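Local structure of rubber oxygenase (5O1L) at residues Val130-Met141 / Ser233-Met242; Lys167-Asp177 / Phe385-Ile396. The protein cleaves the double bonds of poly(cis-1,4-isoprene) in natural and synthetic rubber oxidatively with O2, using a non-covalently bound b-type heme. All coordinates share one frame; numbering follows the deposited sequence.

Contact 1: residues Val130-Met141 / Ser233-Met242; sequences VGALYGLGSGLM and SLATFVMRKM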
loop_
_atom_site.group_PDB
_atom_site.type_symbol
_atom_site.label_atom_id
_atom_site.label_comp_id
_atom_site.label_asym_id
_atom_site.label_seq_id
_atom_site.Cartn_x
_atom_site.Cartn_y
_atom_site.Cartn_z
ATOM N N VAL A 130 -9.604 -6.636 -6.135
ATOM C CA VAL A 130 -8.367 -6.153 -5.499
ATOM C C VAL A 130 -8.089 -4.703 -5.859
ATOM O O VAL A 130 -7.695 -3.868 -5.030
ATOM C CB VAL A 130 -7.229 -7.065 -5.875
ATOM C CG1 VAL A 130 -5.962 -6.644 -5.401
ATOM C CG2 VAL A 130 -7.445 -8.479 -5.380
ATOM N N GLY A 131 -8.274 -4.392 -7.129
ATOM C CA GLY A 131 -7.948 -3.044 -7.597
ATOM C C GLY A 131 -8.895 -2.023 -6.992
ATOM O O GLY A 131 -8.489 -0.892 -6.659
ATOM N N ALA A 132 -10.167 -2.357 -6.869
ATOM C CA ALA A 132 -11.133 -1.436 -6.274
ATOM C C ALA A 132 -10.842 -1.257 -4.787
ATOM O O ALA A 132 -10.934 -0.171 -4.240
ATOM C CB ALA A 132 -12.549 -1.938 -6.472
ATOM N N LEU A 133 -10.503 -2.362 -4.144
ATOM C CA LEU A 133 -10.161 -2.300 -2.727
ATOM C C LEU A 133 -8.904 -1.522 -2.446
ATOM O O LEU A 133 -8.903 -0.736 -1.494
ATOM C CB LEU A 133 -10.054 -3.716 -2.150
ATOM C CG LEU A 133 -11.416 -4.414 -2.003
ATOM C CD1 LEU A 133 -11.293 -5.861 -1.815
ATOM C CD2 LEU A 133 -12.213 -3.804 -0.835
ATOM N N TYR A 134 -7.842 -1.696 -3.225
ATOM C CA TYR A 134 -6.672 -0.859 -3.061
ATOM C C TYR A 134 -6.975 0.585 -3.325
ATOM O O TYR A 134 -6.587 1.444 -2.546
ATOM C CB TYR A 134 -5.520 -1.283 -3.952
ATOM C CG TYR A 134 -4.859 -2.645 -3.697
ATOM C CD1 TYR A 134 -4.653 -3.127 -2.454
ATOM C CD2 TYR A 134 -4.319 -3.360 -4.768
ATOM C CE1 TYR A 134 -4.024 -4.371 -2.273
ATOM C CE2 TYR A 134 -3.711 -4.593 -4.587
ATOM C CZ TYR A 134 -3.606 -5.066 -3.301
ATOM O OH TYR A 134 -2.972 -6.311 -3.208
ATOM N N GLY A 135 -7.640 0.864 -4.413
ATOM C CA GLY A 135 -7.775 2.249 -4.905
ATOM C C GLY A 135 -8.724 3.038 -4.095
ATOM O O GLY A 135 -8.433 4.233 -3.758
ATOM N N LEU A 136 -9.901 2.524 -3.822
ATOM C CA LEU A 136 -10.895 3.226 -3.060
ATOM C C LEU A 136 -10.744 2.905 -1.633
ATOM O O LEU A 136 -10.655 3.853 -0.859
ATOM C CB LEU A 136 -12.319 2.965 -3.554
ATOM C CG LEU A 136 -12.518 3.407 -4.969
ATOM C CD1 LEU A 136 -13.903 2.997 -5.425
ATOM C CD2 LEU A 136 -12.320 4.905 -5.138
ATOM N N GLY A 137 -10.688 1.619 -1.251
ATOM C CA GLY A 137 -10.689 1.225 0.118
ATOM C C GLY A 137 -9.429 1.660 0.816
ATOM O O GLY A 137 -9.466 2.563 1.663
ATOM N N SER A 138 -8.299 1.057 0.481
ATOM C CA SER A 138 -7.032 1.396 1.160
ATOM C C SER A 138 -6.635 2.835 0.891
ATOM O O SER A 138 -6.204 3.531 1.795
ATOM C CB SER A 138 -5.889 0.483 0.698
ATOM O OG SER A 138 -6.206 -0.869 0.818
ATOM N N GLY A 139 -6.869 3.322 -0.315
ATOM C CA GLY A 139 -6.503 4.716 -0.625
ATOM C C GLY A 139 -7.256 5.732 0.217
ATOM O O GLY A 139 -6.663 6.624 0.792
ATOM N N LEU A 140 -8.566 5.582 0.369
ATOM C CA LEU A 140 -9.329 6.438 1.263
ATOM C C LEU A 140 -9.015 6.167 2.724
ATOM O O LEU A 140 -8.903 7.106 3.522
ATOM C CB LEU A 140 -10.839 6.320 1.016
ATOM C CG LEU A 140 -11.294 7.086 -0.215
ATOM C CD1 LEU A 140 -12.670 6.699 -0.761
ATOM C CD2 LEU A 140 -11.238 8.585 0.057
ATOM N N MET A 141 -8.825 4.897 3.123
ATOM C CA MET A 141 -8.470 4.641 4.487
ATOM C C MET A 141 -7.199 5.346 4.866
ATOM O O MET A 141 -7.071 5.722 6.044
ATOM C CB MET A 141 -8.291 3.122 4.728
ATOM C CG MET A 141 -8.344 2.799 6.189
ATOM S SD MET A 141 -7.751 1.186 6.633
ATOM C CE MET A 141 -8.408 0.127 5.363
ATOM N N SER A 233 -3.356 -1.938 6.224
ATOM C CA SER A 233 -4.395 -1.193 5.465
ATOM C C SER A 233 -4.481 -1.673 4.033
ATOM O O SER A 233 -5.498 -1.387 3.400
ATOM C CB SER A 233 -4.145 0.296 5.512
ATOM O OG SER A 233 -3.197 0.731 4.585
ATOM N N LEU A 234 -3.514 -2.439 3.597
ATOM C CA LEU A 234 -3.414 -3.017 2.273
ATOM C C LEU A 234 -3.679 -4.478 2.331
ATOM O O LEU A 234 -4.841 -4.871 2.214
ATOM C CB LEU A 234 -2.004 -2.718 1.684
ATOM C CG LEU A 234 -1.831 -1.244 1.346
ATOM C CD1 LEU A 234 -0.354 -0.859 1.245
ATOM C CD2 LEU A 234 -2.527 -0.951 0.027
ATOM N N ALA A 235 -2.712 -5.324 2.581
ATOM C CA ALA A 235 -2.872 -6.792 2.556
ATOM C C ALA A 235 -4.018 -7.317 3.434
ATOM O O ALA A 235 -4.892 -8.018 2.978
ATOM C CB ALA A 235 -1.598 -7.445 2.962
ATOM N N THR A 236 -3.950 -6.988 4.722
ATOM C CA THR A 236 -4.895 -7.635 5.627
ATOM C C THR A 236 -6.309 -7.142 5.330
ATOM O O THR A 236 -7.276 -7.929 5.425
ATOM C CB THR A 236 -4.530 -7.255 7.085
ATOM O OG1 THR A 236 -3.105 -7.549 7.182
ATOM C CG2 THR A 236 -5.207 -8.117 8.044
ATOM N N PHE A 237 -6.451 -5.852 5.057
ATOM C CA PHE A 237 -7.757 -5.294 4.708
ATOM C C PHE A 237 -8.330 -5.889 3.444
ATOM O O PHE A 237 -9.498 -6.321 3.412
ATOM C CB PHE A 237 -7.590 -3.753 4.499
ATOM C CG PHE A 237 -8.799 -3.082 3.879
ATOM C CD1 PHE A 237 -9.889 -2.894 4.591
ATOM C CD2 PHE A 237 -8.725 -2.661 2.574
ATOM C CE1 PHE A 237 -11.027 -2.197 3.995
ATOM C CE2 PHE A 237 -9.800 -2.029 1.962
ATOM C CZ PHE A 237 -10.917 -1.804 2.702
ATOM N N VAL A 238 -7.555 -5.978 2.386
ATOM C CA VAL A 238 -8.078 -6.501 1.128
ATOM C C VAL A 238 -8.508 -7.903 1.275
ATOM O O VAL A 238 -9.585 -8.278 0.749
ATOM C CB VAL A 238 -7.043 -6.318 -0.003
ATOM C CG1 VAL A 238 -7.423 -7.057 -1.271
ATOM C CG2 VAL A 238 -6.901 -4.900 -0.281
ATOM N N MET A 239 -7.720 -8.761 1.929
ATOM C CA MET A 239 -8.133 -10.171 2.114
ATOM C C MET A 239 -9.413 -10.224 2.902
ATOM O O MET A 239 -10.323 -11.032 2.551
ATOM C CB MET A 239 -7.012 -10.994 2.748
ATOM C CG MET A 239 -7.356 -12.439 2.898
ATOM S SD MET A 239 -7.792 -13.257 1.326
ATOM C CE MET A 239 -6.251 -13.119 0.408
ATOM N N ARG A 240 -9.521 -9.459 3.979
ATOM C CA ARG A 240 -10.749 -9.473 4.770
ATOM C C ARG A 240 -11.943 -9.109 3.935
ATOM O O ARG A 240 -13.014 -9.790 3.995
ATOM C CB ARG A 240 -10.672 -8.590 5.988
ATOM C CG ARG A 240 -11.955 -8.508 6.806
ATOM C CD ARG A 240 -11.777 -7.627 8.051
ATOM N NE ARG A 240 -11.476 -6.195 7.811
ATOM C CZ ARG A 240 -12.330 -5.221 7.524
ATOM N NH1 ARG A 240 -13.639 -5.414 7.364
ATOM N NH2 ARG A 240 -11.856 -4.000 7.359
ATOM N N LYS A 241 -11.844 -8.071 3.176
ATOM C CA LYS A 241 -13.002 -7.627 2.381
ATOM C C LYS A 241 -13.324 -8.610 1.278
ATOM O O LYS A 241 -14.551 -8.896 1.048
ATOM C CB LYS A 241 -12.735 -6.275 1.781
ATOM C CG LYS A 241 -12.648 -5.149 2.748
ATOM C CD LYS A 241 -13.804 -5.028 3.733
ATOM C CE LYS A 241 -15.155 -4.897 3.026
ATOM N NZ LYS A 241 -16.209 -4.640 4.051
ATOM N N MET A 242 -12.358 -9.209 0.605
ATOM C CA MET A 242 -12.666 -10.159 -0.460
ATOM C C MET A 242 -13.455 -11.312 0.136
ATOM O O MET A 242 -14.460 -11.792 -0.462
ATOM C CB MET A 242 -11.427 -10.666 -1.175
ATOM C CG MET A 242 -10.929 -9.569 -2.072
ATOM S SD MET A 242 -9.711 -10.197 -3.242
ATOM C CE MET A 242 -8.645 -10.815 -2.164
#

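Contact 2: residues Lys167-Asp177 / Phe385-Ile396; sequences KTARLGYDIGD and FVLLFLSEGRRI. With HEM (protoporphyrin IX containing Fe), chain C.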
loop_
_atom_site.group_PDB
_atom_site.type_symbol
_atom_site.label_atom_id
_atom_site.label_comp_id
_atom_site.label_asym_id
_atom_site.label_seq_id
_atom_site.Cartn_x
_atom_site.Cartn_y
_atom_site.Cartn_z
ATOM N N LYS A 167 -0.826 8.661 -6.372
ATOM C CA LYS A 167 0.157 7.555 -6.163
ATOM C C LYS A 167 -0.068 6.793 -4.868
ATOM O O LYS A 167 0.104 5.573 -4.827
ATOM C CB LYS A 167 1.569 8.039 -6.272
ATOM C CG LYS A 167 1.913 8.484 -7.682
ATOM C CD LYS A 167 3.287 9.121 -7.648
ATOM C CE LYS A 167 3.669 9.521 -9.066
ATOM N NZ LYS A 167 4.891 10.339 -8.972
ATOM N N THR A 168 -0.507 7.479 -3.826
ATOM C CA THR A 168 -0.881 6.826 -2.571
ATOM C C THR A 168 -2.027 5.828 -2.830
ATOM O O THR A 168 -2.001 4.662 -2.355
ATOM C CB THR A 168 -1.362 7.856 -1.517
ATOM O OG1 THR A 168 -0.289 8.799 -1.291
ATOM C CG2 THR A 168 -1.746 7.193 -0.225
ATOM N N ALA A 169 -3.035 6.267 -3.559
ATOM C CA ALA A 169 -4.175 5.392 -3.813
ATOM C C ALA A 169 -3.825 4.192 -4.698
ATOM O O ALA A 169 -4.537 3.177 -4.633
ATOM C CB ALA A 169 -5.378 6.179 -4.358
ATOM N N ARG A 170 -2.727 4.236 -5.417
ATOM C CA ARG A 170 -2.287 3.141 -6.263
ATOM C C ARG A 170 -1.377 2.136 -5.529
ATOM O O ARG A 170 -0.925 1.166 -6.142
ATOM C CB ARG A 170 -1.565 3.689 -7.477
ATOM C CG ARG A 170 -2.538 4.193 -8.536
ATOM C CD ARG A 170 -1.865 4.315 -9.882
ATOM N NE ARG A 170 -1.083 5.522 -10.018
ATOM C CZ ARG A 170 -1.589 6.731 -10.251
ATOM N NH1 ARG A 170 -2.902 6.947 -10.329
ATOM N NH2 ARG A 170 -0.772 7.730 -10.370
ATOM N N LEU A 171 -1.118 2.356 -4.251
ATOM C CA LEU A 171 -0.298 1.393 -3.567
ATOM C C LEU A 171 -1.122 0.115 -3.542
ATOM O O LEU A 171 -2.405 0.084 -3.305
ATOM C CB LEU A 171 0.139 1.785 -2.162
ATOM C CG LEU A 171 0.932 3.047 -1.981
ATOM C CD1 LEU A 171 1.219 3.206 -0.505
ATOM C CD2 LEU A 171 2.173 3.026 -2.841
ATOM N N GLY A 172 -0.395 -0.939 -3.747
ATOM C CA GLY A 172 -0.918 -2.262 -3.910
ATOM C C GLY A 172 -0.812 -2.715 -5.335
ATOM O O GLY A 172 -0.631 -3.875 -5.600
ATOM N N TYR A 173 -0.985 -1.816 -6.306
ATOM C CA TYR A 173 -0.946 -2.254 -7.689
ATOM C C TYR A 173 0.363 -2.787 -8.163
ATOM O O TYR A 173 0.389 -3.768 -8.868
ATOM C CB TYR A 173 -1.426 -1.096 -8.624
ATOM C CG TYR A 173 -2.902 -0.860 -8.708
ATOM C CD1 TYR A 173 -3.621 -0.366 -7.674
ATOM C CD2 TYR A 173 -3.571 -1.153 -9.872
ATOM C CE1 TYR A 173 -4.992 -0.129 -7.745
ATOM C CE2 TYR A 173 -4.940 -0.987 -9.949
ATOM C CZ TYR A 173 -5.619 -0.458 -8.919
ATOM O OH TYR A 173 -7.011 -0.231 -8.972
ATOM N N ASP A 174 1.456 -2.161 -7.776
ATOM C CA ASP A 174 2.766 -2.660 -8.200
ATOM C C ASP A 174 3.094 -3.988 -7.476
ATOM O O ASP A 174 3.590 -4.919 -8.122
ATOM C CB ASP A 174 3.844 -1.652 -8.036
ATOM C CG ASP A 174 3.740 -0.521 -9.101
ATOM O OD1 ASP A 174 3.084 -0.715 -10.183
ATOM O OD2 ASP A 174 4.210 0.560 -8.789
ATOM N N ILE A 175 2.781 -4.038 -6.178
ATOM C CA ILE A 175 3.033 -5.281 -5.473
ATOM C C ILE A 175 2.253 -6.440 -6.055
ATOM O O ILE A 175 2.728 -7.561 -6.107
ATOM C CB ILE A 175 2.749 -5.027 -3.963
ATOM C CG1 ILE A 175 3.873 -4.189 -3.340
ATOM C CG2 ILE A 175 2.552 -6.339 -3.199
ATOM C CD1 ILE A 175 3.514 -3.428 -2.078
ATOM N N GLY A 176 1.024 -6.165 -6.474
ATOM C CA GLY A 176 0.148 -7.154 -7.068
ATOM C C GLY A 176 0.277 -7.347 -8.535
ATOM O O GLY A 176 -0.528 -7.979 -9.149
ATOM N N ASP A 177 1.328 -6.808 -9.115
ATOM C CA ASP A 177 1.536 -6.914 -10.540
ATOM C C ASP A 177 1.717 -8.347 -10.971
ATOM O O ASP A 177 2.343 -9.183 -10.308
ATOM C CB ASP A 177 2.768 -6.088 -10.969
ATOM C CG ASP A 177 2.950 -6.037 -12.456
ATOM O OD1 ASP A 177 2.183 -5.345 -13.178
ATOM O OD2 ASP A 177 3.855 -6.709 -12.953
ATOM N N PHE A 385 -12.108 2.102 -13.633
ATOM C CA PHE A 385 -11.198 2.677 -12.635
ATOM C C PHE A 385 -9.937 1.817 -12.479
ATOM O O PHE A 385 -8.810 2.356 -12.503
ATOM C CB PHE A 385 -11.946 2.834 -11.293
ATOM C CG PHE A 385 -11.138 3.144 -10.108
ATOM C CD1 PHE A 385 -10.714 4.438 -9.885
ATOM C CD2 PHE A 385 -10.755 2.172 -9.221
ATOM C CE1 PHE A 385 -9.918 4.744 -8.786
ATOM C CE2 PHE A 385 -10.040 2.492 -8.097
ATOM C CZ PHE A 385 -9.608 3.751 -7.897
ATOM N N VAL A 386 -10.091 0.532 -12.306
ATOM C CA VAL A 386 -8.952 -0.341 -12.110
ATOM C C VAL A 386 -8.041 -0.300 -13.357
ATOM O O VAL A 386 -6.811 -0.230 -13.203
ATOM C CB VAL A 386 -9.404 -1.774 -11.725
ATOM C CG1 VAL A 386 -8.156 -2.649 -11.661
ATOM C CG2 VAL A 386 -10.068 -1.703 -10.350
ATOM N N LEU A 387 -8.618 -0.354 -14.549
ATOM C CA LEU A 387 -7.827 -0.293 -15.766
ATOM C C LEU A 387 -7.080 0.997 -15.863
ATOM O O LEU A 387 -5.892 1.009 -16.274
ATOM C CB LEU A 387 -8.732 -0.495 -16.962
ATOM C CG LEU A 387 -9.330 -1.850 -17.150
ATOM C CD1 LEU A 387 -10.254 -1.703 -18.355
ATOM C CD2 LEU A 387 -8.306 -2.985 -17.379
ATOM N N LEU A 388 -7.694 2.094 -15.461
ATOM C CA LEU A 388 -7.008 3.378 -15.501
ATOM C C LEU A 388 -5.848 3.393 -14.495
ATOM O O LEU A 388 -4.772 3.923 -14.816
ATOM C CB LEU A 388 -7.939 4.541 -15.304
ATOM C CG LEU A 388 -8.888 4.746 -16.478
ATOM C CD1 LEU A 388 -10.056 5.665 -16.124
ATOM C CD2 LEU A 388 -8.184 5.262 -17.772
ATOM N N PHE A 389 -6.007 2.817 -13.306
ATOM C CA PHE A 389 -4.908 2.756 -12.337
ATOM C C PHE A 389 -3.847 1.790 -12.768
ATOM O O PHE A 389 -2.688 2.050 -12.470
ATOM C CB PHE A 389 -5.451 2.409 -10.946
ATOM C CG PHE A 389 -5.819 3.594 -10.116
ATOM C CD1 PHE A 389 -6.289 4.778 -10.677
ATOM C CD2 PHE A 389 -5.731 3.507 -8.724
ATOM C CE1 PHE A 389 -6.592 5.873 -9.900
ATOM C CE2 PHE A 389 -6.070 4.608 -7.936
ATOM C CZ PHE A 389 -6.504 5.790 -8.531
ATOM N N LEU A 390 -4.165 0.719 -13.494
ATOM C CA LEU A 390 -3.137 -0.090 -14.142
ATOM C C LEU A 390 -2.379 0.707 -15.210
ATOM O O LEU A 390 -1.149 0.669 -15.234
ATOM C CB LEU A 390 -3.713 -1.351 -14.792
ATOM C CG LEU A 390 -4.183 -2.492 -13.917
ATOM C CD1 LEU A 390 -4.955 -3.514 -14.755
ATOM C CD2 LEU A 390 -2.971 -3.163 -13.295
ATOM N N SER A 391 -3.095 1.397 -16.102
ATOM C CA SER A 391 -2.459 2.200 -17.160
ATOM C C SER A 391 -1.509 3.267 -16.639
ATOM O O SER A 391 -0.405 3.378 -17.134
ATOM C CB SER A 391 -3.514 2.912 -18.028
ATOM O OG SER A 391 -4.134 2.010 -18.917
ATOM N N GLU A 392 -1.945 4.046 -15.649
ATOM C CA GLU A 392 -1.226 5.229 -15.193
ATOM C C GLU A 392 0.121 4.971 -14.530
ATOM O O GLU A 392 1.101 5.621 -14.866
ATOM C CB GLU A 392 -2.113 6.084 -14.266
ATOM C CG GLU A 392 -1.501 7.399 -13.750
ATOM C CD GLU A 392 -0.664 8.176 -14.779
ATOM O OE1 GLU A 392 -1.085 8.306 -15.947
ATOM O OE2 GLU A 392 0.435 8.662 -14.426
ATOM N N GLY A 393 0.188 3.978 -13.659
ATOM C CA GLY A 393 1.445 3.606 -13.027
ATOM C C GLY A 393 2.478 2.922 -13.903
ATOM O O GLY A 393 3.659 2.963 -13.579
ATOM N N ARG A 394 2.040 2.296 -14.998
ATOM C CA ARG A 394 2.961 1.827 -16.049
ATOM C C ARG A 394 3.967 2.915 -16.465
ATOM O O ARG A 394 3.593 3.986 -16.994
ATOM C CB ARG A 394 2.209 1.363 -17.330
ATOM C CG ARG A 394 1.648 -0.058 -17.347
ATOM C CD ARG A 394 2.691 -1.147 -17.611
ATOM N NE ARG A 394 2.040 -2.459 -17.728
ATOM C CZ ARG A 394 2.582 -3.637 -17.405
ATOM N NH1 ARG A 394 3.825 -3.727 -16.925
ATOM N NH2 ARG A 394 1.866 -4.755 -17.564
ATOM N N ARG A 395 5.259 2.628 -16.251
ATOM C CA ARG A 395 6.401 3.450 -16.737
ATOM C C ARG A 395 6.781 4.766 -15.964
ATOM O O ARG A 395 7.682 5.481 -16.405
ATOM C CB ARG A 395 6.342 3.673 -18.295
ATOM C CG ARG A 395 6.573 2.396 -19.138
ATOM C CD ARG A 395 6.628 2.594 -20.673
ATOM N NE ARG A 395 6.637 1.294 -21.391
ATOM C CZ ARG A 395 5.899 0.942 -22.461
ATOM N NH1 ARG A 395 6.032 -0.293 -22.934
ATOM N NH2 ARG A 395 5.051 1.780 -23.077
ATOM N N ILE A 396 6.130 5.065 -14.825
ATOM C CA ILE A 396 6.395 6.296 -14.071
ATOM C C ILE A 396 7.646 6.023 -13.235
ATOM O O ILE A 396 7.713 4.968 -12.654
ATOM C CB ILE A 396 5.177 6.711 -13.205
ATOM C CG1 ILE A 396 4.183 7.530 -14.054
ATOM C CG2 ILE A 396 5.601 7.566 -12.012
ATOM C CD1 ILE A 396 3.799 6.943 -15.406
HETATM C CHA HEM C . 6.871 7.402 -1.083
HETATM C CHB HEM C . 5.105 2.996 -1.004
HETATM C CHC HEM C . 4.625 3.275 3.752
HETATM C CHD HEM C . 5.417 7.975 3.465
HETATM C C1A HEM C . 6.474 6.153 -1.404
HETATM C C2A HEM C . 6.558 5.657 -2.758
HETATM C C3A HEM C . 6.020 4.430 -2.741
HETATM C C4A HEM C . 5.659 4.123 -1.434
HETATM C CMA HEM C . 5.866 3.559 -3.965
HETATM C CAA HEM C . 7.117 6.377 -4.009
HETATM C CBA HEM C . 6.032 7.289 -4.613
HETATM C CGA HEM C . 6.393 7.626 -6.014
HETATM O O1A HEM C . 7.245 8.517 -6.097
HETATM O O2A HEM C . 5.845 6.984 -6.993
HETATM C C1B HEM C . 4.853 2.670 0.325
HETATM C C2B HEM C . 4.356 1.395 0.716
HETATM C C3B HEM C . 4.228 1.412 2.033
HETATM C C4B HEM C . 4.617 2.737 2.491
HETATM C CMB HEM C . 4.047 0.216 -0.182
HETATM C CAB HEM C . 3.869 0.445 3.040
HETATM C CBB HEM C . 3.508 -0.923 2.828
HETATM C C1C HEM C . 4.804 4.603 4.112
HETATM C C2C HEM C . 4.478 5.097 5.438
HETATM C C3C HEM C . 4.736 6.424 5.326
HETATM C C4C HEM C . 5.114 6.682 3.948
HETATM C CMC HEM C . 4.092 4.281 6.637
HETATM C CAC HEM C . 4.577 7.453 6.366
HETATM C CBC HEM C . 4.322 7.325 7.728
HETATM C C1D HEM C . 5.870 8.217 2.194
HETATM C C2D HEM C . 6.334 9.538 1.727
HETATM C C3D HEM C . 6.739 9.401 0.470
HETATM C C4D HEM C . 6.573 7.983 0.147
HETATM C CMD HEM C . 6.233 10.757 2.565
HETATM C CAD HEM C . 7.275 10.510 -0.469
HETATM C CBD HEM C . 6.067 11.165 -1.127
HETATM C CGD HEM C . 6.559 12.322 -2.004
HETATM O O1D HEM C . 6.330 12.236 -3.232
HETATM O O2D HEM C . 7.171 13.328 -1.554
HETATM N NA HEM C . 5.953 5.193 -0.597
HETATM N NB HEM C . 4.956 3.423 1.428
HETATM N NC HEM C . 5.158 5.557 3.199
HETATM N ND HEM C . 6.110 7.294 1.229
HETATM FE FE HEM C . 5.574 5.375 1.330
HETATM O O HOH W 1 3.731 -6.187 -15.758
#

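Contact 1: residues Val130-Met141 / Ser233-Met242
L133 and V238 interlock where the helices holding 130-141 and 233-242, both in the catalytic domain of the rubber oxygenase family, pass at 122°, their local axes 9.7 Å apart. The packing is knobs-into-holes in both directions: L133 sits among F237, V238, K241 and M242, S138 among S233, L234, F237 and V238, while V238 and F237 fill the reciprocal holes. L133 spreads its two methyls, CD2 lying 3.6 Å from K241 CB and CD1 meeting M242 CG. Further along, V130 CG2 touches M242 SD, and V238 CG2 presses obliquely on the Y134 ring, 3.5 Å from Y134 CE1.

The aromatic contacts gather round F237. With CG anti to the backbone N (chi1 169°), its ring reaches over to helix 130-141: M141 CE lies over one face, 3.6 Å from the F237 ring centroid, in a CH-pi contact, and K241 CG lies over the rim of the opposite face. M141 SD stands farther above the same face as M141 CE, a Met-aromatic contact. L133 O lies in the ring plane at the edge, 3.8 Å from F237 CE2. A side-chain carbon at G137 would collide with F237 CE2.

One polar bond ties the helices: S138 OG donates to S233 O at 2.7 Å, tilted 20° from the carbonyl plane, satisfying a buried hydroxyl and carbonyl. The S233 side chain comes within about 3 Å of a bound imidazole, and that of L234 within about 9 Å of H198, the inferred axial heme ligand.

Helix 320-331 touches L133 and F237 through T330; K241 NZ hydrogen-bonds to Q244 OE1 and T330 O. Helix 251-267 lies against L234 and V238, its Y257 and W261 hydrogen-bonding to Y134 OH. Helix 279-289 packs on T236 and M239.

Contact 2: residues Lys167-Asp177 / Phe385-Ile396
D177 OD2 is held by the backbone N of D179 and by a water that donates to it at 2.9 Å. The same water accepts from R394 NH1 at 2.7 Å, bridging charges that do not meet directly; R394 is poorly ordered and touches a crystal neighbour, so this link is probably soft.

The firmer part is aromatic. F389 turns its edge toward the face of Y173, the ring planes 62° apart, and F389 CB rests over that face, 3.5 Å from Y173 CZ. The Y173 ring lies across helix 373-393, its OH 3.7 Å from V386 CG2 and its CD2 near L390 CD2. Y173 OH also makes a weak hydrogen bond to G131 O of helix 127-142. With an alanine in place of Y173, the edge of F389 would probably lose the face it packs on and G131 O this bond.

R170, modelled in two conformers, in the one described lays CG on a face of F389, opposite F385 CE1. R170 CZ is 5.1 Å from the F389 ring centroid, so any cation-pi attraction is weak at most. Poorly ordered E392 brings CG over one guanidinium face, but R170 NH2 and E392 OE2 stay 4.3 Å apart with no N-H aimed at the oxygen.

K167 CD and L171 CD2 touch the heme. Apolar aromatic packing thus backs a heme-lining segment, with opposite charges nearby but not in salt bridges.

Contact 1 is core and contact 2 partly surface: every touching residue of 130-141 and 233-242 is buried, whereas in 385-396 residues 392-395 are poorly ordered. Their centres lie 13 Å apart, and helix 127-142 joins them, since its 130-141 segment also packs on 167-177. Besides the weak Y173-G131 bond, Y134 meets L171 O and G172 O there, and L234 meets L171 O. The chemistry follows place: interlocked apolar knobs and a direct hydroxyl-carbonyl bond in contact 1, in contact 2 a partly buried aromatic pair, with water-bridged or distant charges toward the surface. Of the two, contact 2 alone supplies side chains to the heme pocket.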